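Hypothetical protein PA1835 (Pseudomonas aeruginosa, PDB 1YOC) is of unknown function but belongs to the hot-dog superfamily and is probably related to the PaaI-type thioesterases. Local coordinates at residues I82-T94 with V135-A147. Sequence-based numbering, arbitrary orientation.
Sequences IPAGHRWIPRGMT and VFRAEITMYVSQA
The sulfur of M142 touches two side chains of the facing strand: SD sits 3.7 Å from CG of P90 and 3.9 Å from CE3 of W88. It reaches the indole obliquely, 68° off the normal of the six-membered ring, in a Met-aromatic contact where the two side chains run side by side in the same direction. A bend at chi2 (-59°) turns the sulfur toward the facing strand, where it comes closer to the proline ring than the methyl does. Farther along this face M93 and I140 also lie alongside each other, CG of M93 3.8 Å from CG1 of I140, while at the other end CG1 of V144 packs against CB of H86.

The opposite face is more polar. CB of Y143 rests against CG2 of I89 and CG of R91, and the OG of S145 lies beside the aliphatic part of R87. A water there donates to O of Y143, more weakly to O of R87, and is also hydrogen-bonded to S145 OG. The guanidinium of R87 meets the C-terminal carboxylate edge-on, NH1 to OXT of A147 in a long salt bridge of 3.9 Å.

An antiparallel ladder joins the backbones, interrupted by a classic beta bulge: N of R91 makes a nearly straight 2.8 Å bond to O of T141, which G92 N reaches only weakly, at 3.4 Å.

Helix 63-81, the central helix of the hot-dog fold, lies under the W88, M142 and I140 face, where D79 accepts a bond from the indole NE1. Strand 120-130 flanks 135-147 on its other side, and G92, M93 and T94 pair with a strand of the second subunit, carrying the sheet across the dimer.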
ATOM      1  N   ILE B  82      -6.101  13.307 -18.073  1.00 13.86           N
ATOM      2  CA  ILE B  82      -7.409  13.970 -18.109  1.00 12.55           C
ATOM      3  C   ILE B  82      -7.222  15.417 -18.553  1.00 14.62           C
ATOM      4  O   ILE B  82      -6.121  15.946 -18.485  1.00 14.87           O
ATOM      5  CB  ILE B  82      -8.088  13.954 -16.727  1.00 13.15           C
ATOM      6  CG1 ILE B  82      -7.226  14.721 -15.717  1.00 14.63           C
ATOM      7  CG2 ILE B  82      -8.276  12.477 -16.270  1.00 13.01           C
ATOM      8  CD1 ILE B  82      -7.887  14.872 -14.336  1.00 15.99           C
ATOM      9  N   PRO B  83      -8.305  16.063 -19.028  1.00 16.10           N
ATOM     10  CA  PRO B  83      -8.283  17.460 -19.483  1.00 17.48           C
ATOM     11  C   PRO B  83      -7.824  18.345 -18.332  1.00 18.76           C
ATOM     12  O   PRO B  83      -8.127  18.055 -17.155  1.00 19.78           O
ATOM     13  CB  PRO B  83      -9.756  17.732 -19.870  1.00 17.45           C
ATOM     14  CG  PRO B  83     -10.258  16.395 -20.249  1.00 15.72           C
ATOM     15  CD  PRO B  83      -9.637  15.485 -19.198  1.00 15.25           C
ATOM     16  N   ALA B  84      -7.100  19.422 -18.649  1.00 19.67           N
ATOM     17  CA  ALA B  84      -6.584  20.333 -17.620  1.00 22.09           C
ATOM     18  C   ALA B  84      -7.676  20.909 -16.711  1.00 23.14           C
ATOM     19  O   ALA B  84      -7.416  21.248 -15.552  1.00 26.23           O
ATOM     20  CB  ALA B  84      -5.789  21.465 -18.273  1.00 22.37           C
ATOM     21  N   GLY B  85      -8.891  20.997 -17.234  1.00 23.63           N
ATOM     22  CA  GLY B  85     -10.005  21.507 -16.447  1.00 25.08           C
ATOM     23  C   GLY B  85     -10.643  20.475 -15.514  1.00 24.58           C
ATOM     24  O   GLY B  85     -11.580  20.785 -14.796  1.00 26.20           O
ATOM     25  N   HIS B  86     -10.140  19.245 -15.509  1.00 23.04           N
ATOM     26  CA  HIS B  86     -10.713  18.218 -14.635  1.00 20.94           C
ATOM     27  C   HIS B  86      -9.781  17.977 -13.469  1.00 19.72           C
ATOM     28  O   HIS B  86      -8.613  18.335 -13.502  1.00 19.03           O
ATOM     29  CB  HIS B  86     -10.888  16.897 -15.417  1.00 20.97           C
ATOM     30  CG  HIS B  86     -12.000  16.913 -16.422  1.00 21.75           C
ATOM     31  ND1 HIS B  86     -12.724  18.047 -16.727  1.00 23.20           N
ATOM     32  CD2 HIS B  86     -12.539  15.916 -17.165  1.00 21.72           C
ATOM     33  CE1 HIS B  86     -13.663  17.747 -17.608  1.00 21.85           C
ATOM     34  NE2 HIS B  86     -13.572  16.459 -17.890  1.00 24.94           N
ATOM     35  N   ARG B  87     -10.298  17.368 -12.412  1.00 21.75           N
ATOM     36  CA  ARG B  87      -9.431  17.045 -11.286  1.00 21.74           C
ATOM     37  C   ARG B  87      -9.673  15.560 -10.966  1.00 19.11           C
ATOM     38  O   ARG B  87     -10.659  14.998 -11.386  1.00 20.95           O
ATOM     39  CB  ARG B  87      -9.749  17.945 -10.093  1.00 25.86           C
ATOM     40  CG  ARG B  87     -10.906  17.545  -9.235  1.00 31.62           C
ATOM     41  CD  ARG B  87     -11.111  18.568  -8.065  1.00 35.39           C
ATOM     42  NE  ARG B  87      -9.934  18.735  -7.202  1.00 40.05           N
ATOM     43  CZ  ARG B  87      -8.929  19.592  -7.433  1.00 42.33           C
ATOM     44  NH1 ARG B  87      -8.943  20.379  -8.505  1.00 43.98           N
ATOM     45  NH2 ARG B  87      -7.896  19.656  -6.600  1.00 43.32           N
ATOM     46  N   TRP B  88      -8.736  14.929 -10.284  1.00 17.97           N
ATOM     47  CA  TRP B  88      -8.892  13.510  -9.964  1.00 15.80           C
ATOM     48  C   TRP B  88      -8.516  13.237  -8.519  1.00 15.58           C
ATOM     49  O   TRP B  88      -7.673  13.932  -7.924  1.00 15.37           O
ATOM     50  CB  TRP B  88      -7.972  12.650 -10.860  1.00 13.79           C
ATOM     51  CG  TRP B  88      -6.491  13.005 -10.731  1.00 11.96           C
ATOM     52  CD1 TRP B  88      -5.826  14.081 -11.325  1.00 13.49           C
ATOM     53  CD2 TRP B  88      -5.500  12.327  -9.955  1.00 13.40           C
ATOM     54  NE1 TRP B  88      -4.519  14.097 -10.957  1.00 10.63           N
ATOM     55  CE2 TRP B  88      -4.273  13.038 -10.120  1.00 13.05           C
ATOM     56  CE3 TRP B  88      -5.513  11.182  -9.140  1.00 13.97           C
ATOM     57  CZ2 TRP B  88      -3.078  12.642  -9.491  1.00 14.06           C
ATOM     58  CZ3 TRP B  88      -4.315  10.784  -8.517  1.00 13.12           C
ATOM     59  CH2 TRP B  88      -3.126  11.508  -8.690  1.00 15.43           C
ATOM     60  N   ILE B  89      -9.138  12.195  -7.974  1.00 16.43           N
ATOM     61  CA  ILE B  89      -8.843  11.766  -6.619  1.00 17.29           C
ATOM     62  C   ILE B  89      -9.063  10.244  -6.557  1.00 14.27           C
ATOM     63  O   ILE B  89     -10.082   9.749  -7.035  1.00 13.35           O
ATOM     64  CB  ILE B  89      -9.766  12.523  -5.562  1.00 18.31           C
ATOM     65  CG1 ILE B  89      -9.386  12.123  -4.152  1.00 21.39           C
ATOM     66  CG2 ILE B  89     -11.202  12.154  -5.713  1.00 19.93           C
ATOM     67  CD1 ILE B  89      -7.884  12.132  -3.972  1.00 26.48           C
ATOM     68  N   PRO B  90      -8.075   9.498  -6.036  1.00 13.34           N
ATOM     69  CA  PRO B  90      -8.249   8.043  -5.941  1.00 13.91           C
ATOM     70  C   PRO B  90      -9.307   7.797  -4.879  1.00 12.97           C
ATOM     71  O   PRO B  90      -9.284   8.440  -3.814  1.00 15.41           O
ATOM     72  CB  PRO B  90      -6.897   7.542  -5.442  1.00 12.65           C
ATOM     73  CG  PRO B  90      -5.930   8.584  -5.894  1.00 16.34           C
ATOM     74  CD  PRO B  90      -6.699   9.885  -5.670  1.00 14.61           C
ATOM     75  N   ARG B  91     -10.222   6.878  -5.153  1.00 12.97           N
ATOM     76  CA  ARG B  91     -11.279   6.555  -4.177  1.00 11.37           C
ATOM     77  C   ARG B  91     -11.283   5.100  -3.784  1.00 10.52           C
ATOM     78  O   ARG B  91     -11.876   4.742  -2.782  1.00 11.07           O
ATOM     79  CB  ARG B  91     -12.660   6.931  -4.737  1.00 12.09           C
ATOM     80  CG  ARG B  91     -12.916   8.405  -4.716  1.00 12.66           C
ATOM     81  CD  ARG B  91     -13.115   8.846  -3.254  1.00 16.96           C
ATOM     82  NE  ARG B  91     -13.400  10.271  -3.177  1.00 15.82           N
ATOM     83  CZ  ARG B  91     -13.045  11.067  -2.161  1.00 18.25           C
ATOM     84  NH1 ARG B  91     -12.388  10.583  -1.106  1.00 17.88           N
ATOM     85  NH2 ARG B  91     -13.318  12.368  -2.215  1.00 17.64           N
ATOM     86  N   GLY B  92     -10.646   4.246  -4.575  1.00 10.19           N
ATOM     87  CA  GLY B  92     -10.598   2.858  -4.189  1.00 11.65           C
ATOM     88  C   GLY B  92      -9.505   2.123  -4.939  1.00 11.52           C
ATOM     89  O   GLY B  92      -8.964   2.618  -5.934  1.00 12.19           O
ATOM     90  N   MET B  93      -9.160   0.947  -4.446  1.00 10.59           N
ATOM     91  CA  MET B  93      -8.151   0.135  -5.130  1.00 10.48           C
ATOM     92  C   MET B  93      -8.367  -1.324  -4.768  1.00 10.26           C
ATOM     93  O   MET B  93      -8.684  -1.643  -3.615  1.00 10.40           O
ATOM     94  CB  MET B  93      -6.717   0.532  -4.727  1.00 10.77           C
ATOM     95  CG  MET B  93      -5.663  -0.474  -5.274  1.00 10.79           C
ATOM     96  SD  MET B  93      -3.955  -0.004  -4.851  1.00 11.95           S
ATOM     97  CE  MET B  93      -3.968  -0.279  -3.067  1.00 11.79           C
ATOM     98  N   THR B  94      -8.299  -2.188  -5.766  1.00  9.29           N
ATOM     99  CA  THR B  94      -8.369  -3.626  -5.503  1.00 10.25           C
ATOM    100  C   THR B  94      -7.111  -4.224  -6.094  1.00  9.27           C
ATOM    101  O   THR B  94      -6.737  -3.930  -7.229  1.00 10.73           O
ATOM    102  CB  THR B  94      -9.615  -4.323  -6.125  1.00  9.85           C
ATOM    103  OG1 THR B  94     -10.785  -3.820  -5.458  1.00 13.96           O
ATOM    104  CG2 THR B  94      -9.541  -5.885  -5.903  1.00 11.69           C
ATOM    105  N   VAL B 135       3.405 -10.656 -11.324  1.00 12.02           N
ATOM    106  CA  VAL B 135       3.421 -11.068  -9.936  1.00  9.70           C
ATOM    107  C   VAL B 135       2.336 -10.349  -9.113  1.00 11.42           C
ATOM    108  O   VAL B 135       2.071 -10.728  -7.975  1.00  9.81           O
ATOM    109  CB  VAL B 135       4.789 -10.747  -9.267  1.00 11.27           C
ATOM    110  CG1 VAL B 135       5.942 -11.446  -9.994  1.00 12.87           C
ATOM    111  CG2 VAL B 135       5.013  -9.223  -9.199  1.00 12.29           C
ATOM    112  N   PHE B 136       1.681  -9.363  -9.717  1.00 11.04           N
ATOM    113  CA  PHE B 136       0.720  -8.512  -8.999  1.00 12.02           C
ATOM    114  C   PHE B 136      -0.159  -7.749  -9.976  1.00 11.75           C
ATOM    115  O   PHE B 136       0.311  -7.340 -11.051  1.00 10.81           O
ATOM    116  CB  PHE B 136       1.537  -7.522  -8.171  1.00 11.76           C
ATOM    117  CG  PHE B 136       0.755  -6.338  -7.616  1.00 10.94           C
ATOM    118  CD1 PHE B 136       0.215  -6.375  -6.327  1.00 10.64           C
ATOM    119  CD2 PHE B 136       0.668  -5.151  -8.354  1.00 10.16           C
ATOM    120  CE1 PHE B 136      -0.396  -5.220  -5.761  1.00 12.13           C
ATOM    121  CE2 PHE B 136       0.057  -3.995  -7.808  1.00 13.81           C
ATOM    122  CZ  PHE B 136      -0.468  -4.044  -6.497  1.00 11.79           C
ATOM    123  N   ARG B 137      -1.426  -7.551  -9.592  1.00 10.88           N
ATOM    124  CA  ARG B 137      -2.361  -6.755 -10.419  1.00 13.69           C
ATOM    125  C   ARG B 137      -3.138  -5.825  -9.496  1.00 14.10           C
ATOM    126  O   ARG B 137      -3.448  -6.189  -8.367  1.00 13.87           O
ATOM    127  CB  ARG B 137      -3.446  -7.605 -11.101  1.00 15.81           C
ATOM    128  CG  ARG B 137      -3.050  -8.584 -12.162  1.00 23.06           C
ATOM    129  CD  ARG B 137      -4.362  -9.117 -12.864  1.00 21.73           C
ATOM    130  NE  ARG B 137      -5.217  -9.886 -11.957  1.00 23.00           N
ATOM    131  CZ  ARG B 137      -5.149 -11.211 -11.795  1.00 24.40           C
ATOM    132  NH1 ARG B 137      -4.282 -11.941 -12.486  1.00 23.74           N
ATOM    133  NH2 ARG B 137      -5.909 -11.814 -10.892  1.00 26.50           N
ATOM    134  N   ALA B 138      -3.471  -4.641 -10.004  1.00 13.05           N
ATOM    135  CA  ALA B 138      -4.297  -3.704  -9.256  1.00 12.33           C
ATOM    136  C   ALA B 138      -5.227  -2.970 -10.225  1.00 11.48           C
ATOM    137  O   ALA B 138      -4.968  -2.892 -11.445  1.00 10.89           O
ATOM    138  CB  ALA B 138      -3.444  -2.680  -8.549  1.00 12.32           C
ATOM    139  N   GLU B 139      -6.320  -2.462  -9.665  1.00 10.40           N
ATOM    140  CA  GLU B 139      -7.240  -1.594 -10.395  1.00  9.96           C
ATOM    141  C   GLU B 139      -7.462  -0.450  -9.398  1.00 10.17           C
ATOM    142  O   GLU B 139      -7.855  -0.699  -8.280  1.00 10.17           O
ATOM    143  CB  GLU B 139      -8.542  -2.326 -10.707  1.00 12.39           C
ATOM    144  CG  GLU B 139      -8.433  -3.181 -11.975  1.00 15.45           C
ATOM    145  CD  GLU B 139      -9.675  -4.050 -12.199  1.00 18.29           C
ATOM    146  OE1 GLU B 139     -10.710  -3.814 -11.522  1.00 19.12           O
ATOM    147  OE2 GLU B 139      -9.594  -4.949 -13.057  1.00 21.83           O
ATOM    148  N   ILE B 140      -7.131   0.783  -9.784  1.00  9.93           N
ATOM    149  CA  ILE B 140      -7.299   1.937  -8.921  1.00  8.46           C
ATOM    150  C   ILE B 140      -8.398   2.804  -9.555  1.00 10.14           C
ATOM    151  O   ILE B 140      -8.298   3.223 -10.701  1.00  8.89           O
ATOM    152  CB  ILE B 140      -5.989   2.714  -8.811  1.00 11.86           C
ATOM    153  CG1 ILE B 140      -4.920   1.818  -8.160  1.00 11.57           C
ATOM    154  CG2 ILE B 140      -6.225   4.006  -7.973  1.00 11.13           C
ATOM    155  CD1 ILE B 140      -3.472   2.404  -8.212  1.00 13.41           C
ATOM    156  N   THR B 141      -9.447   3.038  -8.775  1.00  9.79           N
ATOM    157  CA  THR B 141     -10.581   3.820  -9.217  1.00 11.42           C
ATOM    158  C   THR B 141     -10.348   5.271  -8.860  1.00 10.87           C
ATOM    159  O   THR B 141     -10.173   5.615  -7.686  1.00 11.54           O
ATOM    160  CB  THR B 141     -11.873   3.322  -8.553  1.00 11.70           C
ATOM    161  OG1 THR B 141     -12.081   1.953  -8.951  1.00 12.86           O
ATOM    162  CG2 THR B 141     -13.068   4.161  -9.012  1.00 13.59           C
ATOM    163  N   MET B 142     -10.288   6.089  -9.901  1.00 10.95           N
ATOM    164  CA  MET B 142     -10.085   7.519  -9.786  1.00 12.00           C
ATOM    165  C   MET B 142     -11.424   8.215  -9.980  1.00 14.01           C
ATOM    166  O   MET B 142     -12.148   7.915 -10.948  1.00 13.34           O
ATOM    167  CB  MET B 142      -9.155   8.010 -10.901  1.00 12.73           C
ATOM    168  CG  MET B 142      -7.815   7.316 -10.940  1.00 13.35           C
ATOM    169  SD  MET B 142      -6.910   7.543  -9.360  1.00 13.87           S
ATOM    170  CE  MET B 142      -5.297   6.908  -9.823  1.00 16.34           C
ATOM    171  N   TYR B 143     -11.789   9.116  -9.061  1.00 13.83           N
ATOM    172  CA  TYR B 143     -13.035   9.868  -9.263  1.00 14.03           C
ATOM    173  C   TYR B 143     -12.609  11.179  -9.955  1.00 15.94           C
ATOM    174  O   TYR B 143     -11.815  11.955  -9.407  1.00 13.88           O
ATOM    175  CB  TYR B 143     -13.739  10.223  -7.966  1.00 14.16           C
ATOM    176  CG  TYR B 143     -15.039  10.950  -8.274  1.00 13.65           C
ATOM    177  CD1 TYR B 143     -16.114  10.260  -8.812  1.00 18.05           C
ATOM    178  CD2 TYR B 143     -15.179  12.329  -8.055  1.00 18.05           C
ATOM    179  CE1 TYR B 143     -17.328  10.928  -9.121  1.00 20.93           C
ATOM    180  CE2 TYR B 143     -16.382  13.001  -8.374  1.00 18.20           C
ATOM    181  CZ  TYR B 143     -17.449  12.280  -8.899  1.00 19.70           C
ATOM    182  OH  TYR B 143     -18.708  12.866  -9.148  1.00 25.58           O
ATOM    183  N   VAL B 144     -13.130  11.402 -11.160  1.00 15.97           N
ATOM    184  CA  VAL B 144     -12.723  12.550 -11.954  1.00 18.91           C
ATOM    185  C   VAL B 144     -13.896  13.488 -12.066  1.00 20.21           C
ATOM    186  O   VAL B 144     -15.008  13.066 -12.345  1.00 21.73           O
ATOM    187  CB  VAL B 144     -12.280  12.100 -13.383  1.00 18.63           C
ATOM    188  CG1 VAL B 144     -11.933  13.331 -14.257  1.00 20.30           C
ATOM    189  CG2 VAL B 144     -11.084  11.151 -13.279  1.00 17.35           C
ATOM    190  N   SER B 145     -13.637  14.764 -11.836  1.00 25.06           N
ATOM    191  CA  SER B 145     -14.703  15.753 -11.916  1.00 28.86           C
ATOM    192  C   SER B 145     -14.239  17.063 -12.575  1.00 32.52           C
ATOM    193  O   SER B 145     -13.065  17.433 -12.479  1.00 31.38           O
ATOM    194  CB  SER B 145     -15.213  16.041 -10.510  1.00 27.57           C
ATOM    195  OG  SER B 145     -14.177  16.614  -9.724  1.00 27.68           O
ATOM    196  N   GLN B 146     -15.161  17.735 -13.278  1.00 37.40           N
ATOM    197  CA  GLN B 146     -14.847  19.030 -13.884  1.00 41.17           C
ATOM    198  C   GLN B 146     -14.779  19.872 -12.630  1.00 42.66           C
ATOM    199  O   GLN B 146     -15.769  19.991 -11.901  1.00 43.11           O
ATOM    200  CB  GLN B 146     -15.983  19.548 -14.768  1.00 44.00           C
ATOM    201  CG  GLN B 146     -15.668  20.884 -15.520  1.00 49.07           C
ATOM    202  CD  GLN B 146     -16.066  22.185 -14.760  1.00 51.34           C
ATOM    203  OE1 GLN B 146     -16.286  23.232 -15.392  1.00 52.53           O
ATOM    204  NE2 GLN B 146     -16.149  22.122 -13.419  1.00 52.31           N
ATOM    205  N   ALA B 147     -13.619  20.449 -12.366  1.00 44.96           N
ATOM    206  CA  ALA B 147     -13.462  21.235 -11.157  1.00 46.69           C
ATOM    207  C   ALA B 147     -12.190  22.073 -11.200  1.00 48.02           C
ATOM    208  O   ALA B 147     -12.289  23.282 -10.880  1.00 48.83           O
ATOM    209  CB  ALA B 147     -13.444  20.302  -9.935  1.00 46.50           C
ATOM    210  OXT ALA B 147     -11.121  21.505 -11.529  1.00 48.76           O
TER
HETATM  211  O   HOH W   1     -12.222  14.472  -8.652  1.00 30.18           O